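Local coordinates for protein dioxygenase (Pseudomonas brassicacearum, PDB 5V2D) that probably cleaves the central double bond of lignin-derived stilbenes with dioxygen at a non-haem iron centre, at residues A[183-188]-A[196-201]. Numbering follows the deposited sequence.
Sequences ATFTAH and GNLLAF. With FE (Fe (III) ion), chain E.
The backbone N of Thr186 donates to the carbonyl O of Phe201 over 2.9 Å, a bond that ties the irregular segment 183-188 to the strand of 198-203. Thr186 CB sits over one face of the Phe201 ring, offset toward the rim, in a CH-pi contact 3.7 Å from the centroid. On the same side of the ring, Thr186 OG1 lies above and just outside the CE2-CZ rim, 3.1 Å from Phe201 CE2, a close van der Waals contact and not a bond. Its position anti to the backbone N (chi1 -172°) lets Thr186 OG1 accept from His188 N at 2.8 Å in an almost straight bond. That is an ST turn, and it probably helps position the backbone from which His188 reaches the metal. On the neighbouring residue the Phe185 ring extends to the strand, its CZ 3.3 Å from Ala200 CB, with Leu198 CD2 near the ring plane at its edge; Phe176 stacks on this ring. His188 NE2 binds the iron at 2.1 Å, alongside His239, His304, His495 and a water. Through the His188 backbone, Thr186 is thus linked to the four-histidine iron site characteristic of the carotenoid cleavage oxygenase beta-propeller.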
ATOM      1  N   ALA A 183      -7.957   7.986  16.676  1.00 32.51           N
ATOM      2  CA  ALA A 183      -7.534   6.646  17.110  1.00 34.46           C
ATOM      3  C   ALA A 183      -6.636   5.986  16.081  1.00 33.15           C
ATOM      4  O   ALA A 183      -5.913   5.089  16.438  1.00 31.52           O
ATOM      5  CB  ALA A 183      -8.768   5.750  17.374  1.00 36.75           C
ATOM      6  N   THR A 184      -6.689   6.421  14.819  1.00 31.46           N
ATOM      7  CA  THR A 184      -5.924   5.784  13.716  1.00 33.86           C
ATOM      8  C   THR A 184      -5.258   6.838  12.857  1.00 32.98           C
ATOM      9  O   THR A 184      -5.550   8.033  13.010  1.00 31.79           O
ATOM     10  CB  THR A 184      -6.884   4.987  12.822  1.00 33.68           C
ATOM     11  OG1 THR A 184      -7.779   5.902  12.171  1.00 32.23           O
ATOM     12  CG2 THR A 184      -7.709   3.982  13.647  1.00 31.53           C
ATOM     13  N   PHE A 185      -4.399   6.401  11.940  1.00 30.04           N
ATOM     14  CA  PHE A 185      -3.773   7.289  10.961  1.00 28.02           C
ATOM     15  C   PHE A 185      -3.563   6.512   9.685  1.00 26.90           C
ATOM     16  O   PHE A 185      -3.128   5.359   9.759  1.00 27.61           O
ATOM     17  CB  PHE A 185      -2.479   7.747  11.571  1.00 27.00           C
ATOM     18  CG  PHE A 185      -1.822   8.890  10.864  1.00 28.18           C
ATOM     19  CD1 PHE A 185      -2.096  10.212  11.217  1.00 27.69           C
ATOM     20  CD2 PHE A 185      -0.875   8.655   9.859  1.00 26.15           C
ATOM     21  CE1 PHE A 185      -1.450  11.248  10.589  1.00 27.93           C
ATOM     22  CE2 PHE A 185      -0.237   9.700   9.248  1.00 27.68           C
ATOM     23  CZ  PHE A 185      -0.521  11.011   9.621  1.00 29.32           C
ATOM     24  N   THR A 186      -3.839   7.092   8.541  1.00 23.94           N
ATOM     25  CA  THR A 186      -3.786   6.351   7.272  1.00 23.75           C
ATOM     26  C   THR A 186      -2.433   5.754   7.002  1.00 25.43           C
ATOM     27  O   THR A 186      -1.401   6.312   7.435  1.00 30.16           O
ATOM     28  CB  THR A 186      -4.173   7.281   6.090  1.00 24.78           C
ATOM     29  OG1 THR A 186      -4.302   6.546   4.899  1.00 23.18           O
ATOM     30  CG2 THR A 186      -3.202   8.378   5.905  1.00 24.82           C
ATOM     31  N   ALA A 187      -2.410   4.685   6.212  1.00 25.13           N
ATOM     32  CA  ALA A 187      -1.149   4.217   5.623  1.00 24.49           C
ATOM     33  C   ALA A 187      -0.959   4.813   4.219  1.00 24.34           C
ATOM     34  O   ALA A 187       0.003   4.462   3.562  1.00 26.44           O
ATOM     35  CB  ALA A 187      -1.150   2.698   5.573  1.00 27.90           C
ATOM     36  N   HIS A 188      -1.836   5.703   3.749  1.00 22.99           N
ATOM     37  CA  HIS A 188      -1.647   6.346   2.462  1.00 23.89           C
ATOM     38  C   HIS A 188      -1.554   7.879   2.527  1.00 25.74           C
ATOM     39  O   HIS A 188      -2.271   8.554   1.800  1.00 26.39           O
ATOM     40  CB  HIS A 188      -2.697   5.891   1.478  1.00 22.21           C
ATOM     41  CG  HIS A 188      -2.351   4.569   0.890  1.00 22.61           C
ATOM     42  ND1 HIS A 188      -1.292   4.462   0.025  1.00 22.68           N
ATOM     43  CD2 HIS A 188      -2.850   3.324   1.052  1.00 22.65           C
ATOM     44  CE1 HIS A 188      -1.142   3.176  -0.301  1.00 23.03           C
ATOM     45  NE2 HIS A 188      -2.100   2.476   0.271  1.00 22.19           N
ATOM     46  N   GLY A 196       6.213  20.297   0.760  1.00 34.31           N
ATOM     47  CA  GLY A 196       6.680  19.174   1.567  1.00 33.10           C
ATOM     48  C   GLY A 196       5.734  18.822   2.727  1.00 30.76           C
ATOM     49  O   GLY A 196       6.126  17.998   3.585  1.00 31.68           O
ATOM     50  N   ASN A 197       4.527  19.422   2.780  1.00 28.20           N
ATOM     51  CA  ASN A 197       3.554  19.072   3.812  1.00 29.64           C
ATOM     52  C   ASN A 197       3.154  17.579   3.678  1.00 29.22           C
ATOM     53  O   ASN A 197       3.047  17.035   2.563  1.00 27.32           O
ATOM     54  CB  ASN A 197       2.300  19.899   3.724  1.00 28.78           C
ATOM     55  CG  ASN A 197       2.511  21.385   4.127  1.00 31.02           C
ATOM     56  OD1 ASN A 197       3.591  21.768   4.538  1.00 30.66           O
ATOM     57  ND2 ASN A 197       1.466  22.161   4.058  1.00 28.64           N
ATOM     58  N   LEU A 198       2.818  16.991   4.831  1.00 29.64           N
ATOM     59  CA  LEU A 198       2.276  15.639   4.912  1.00 28.37           C
ATOM     60  C   LEU A 198       0.803  15.765   4.949  1.00 30.41           C
ATOM     61  O   LEU A 198       0.252  16.413   5.845  1.00 30.50           O
ATOM     62  CB  LEU A 198       2.805  14.917   6.139  1.00 29.27           C
ATOM     63  CG  LEU A 198       2.431  13.446   6.313  1.00 28.20           C
ATOM     64  CD1 LEU A 198       3.107  12.676   5.205  1.00 30.36           C
ATOM     65  CD2 LEU A 198       2.959  12.950   7.617  1.00 32.53           C
ATOM     66  N   LEU A 199       0.148  15.187   3.954  1.00 27.76           N
ATOM     67  CA  LEU A 199      -1.292  15.221   3.811  1.00 27.69           C
ATOM     68  C   LEU A 199      -1.794  13.839   4.212  1.00 27.80           C
ATOM     69  O   LEU A 199      -1.335  12.800   3.670  1.00 26.45           O
ATOM     70  CB  LEU A 199      -1.665  15.506   2.399  1.00 28.63           C
ATOM     71  CG  LEU A 199      -0.839  16.663   1.724  1.00 32.39           C
ATOM     72  CD1 LEU A 199      -1.409  16.967   0.339  1.00 35.16           C
ATOM     73  CD2 LEU A 199      -0.840  17.953   2.493  1.00 28.80           C
ATOM     74  N   ALA A 200      -2.668  13.763   5.212  1.00 26.49           N
ATOM     75  CA  ALA A 200      -3.046  12.510   5.764  1.00 26.62           C
ATOM     76  C   ALA A 200      -4.514  12.544   6.235  1.00 28.33           C
ATOM     77  O   ALA A 200      -5.186  13.542   6.082  1.00 28.06           O
ATOM     78  CB  ALA A 200      -2.104  12.181   6.924  1.00 26.93           C
ATOM     79  N   PHE A 201      -4.985  11.419   6.753  1.00 26.98           N
ATOM     80  CA  PHE A 201      -6.372  11.339   7.192  1.00 26.53           C
ATOM     81  C   PHE A 201      -6.521  10.165   8.136  1.00 27.67           C
ATOM     82  O   PHE A 201      -5.581   9.361   8.295  1.00 25.38           O
ATOM     83  CB  PHE A 201      -7.331  11.261   6.016  1.00 24.83           C
ATOM     84  CG  PHE A 201      -7.317   9.940   5.309  1.00 26.70           C
ATOM     85  CD1 PHE A 201      -8.240   8.898   5.687  1.00 26.89           C
ATOM     86  CD2 PHE A 201      -6.424   9.677   4.302  1.00 27.23           C
ATOM     87  CE1 PHE A 201      -8.175   7.669   5.077  1.00 26.30           C
ATOM     88  CE2 PHE A 201      -6.393   8.424   3.671  1.00 25.59           C
ATOM     89  CZ  PHE A 201      -7.262   7.430   4.039  1.00 26.92           C
TER
HETATM   90 FE    FE E 500      -2.418   0.396  -0.037  1.00 21.77          FE
HETATM   91  O   HOH W   1      -2.398  -1.646   0.255  1.00 26.53           O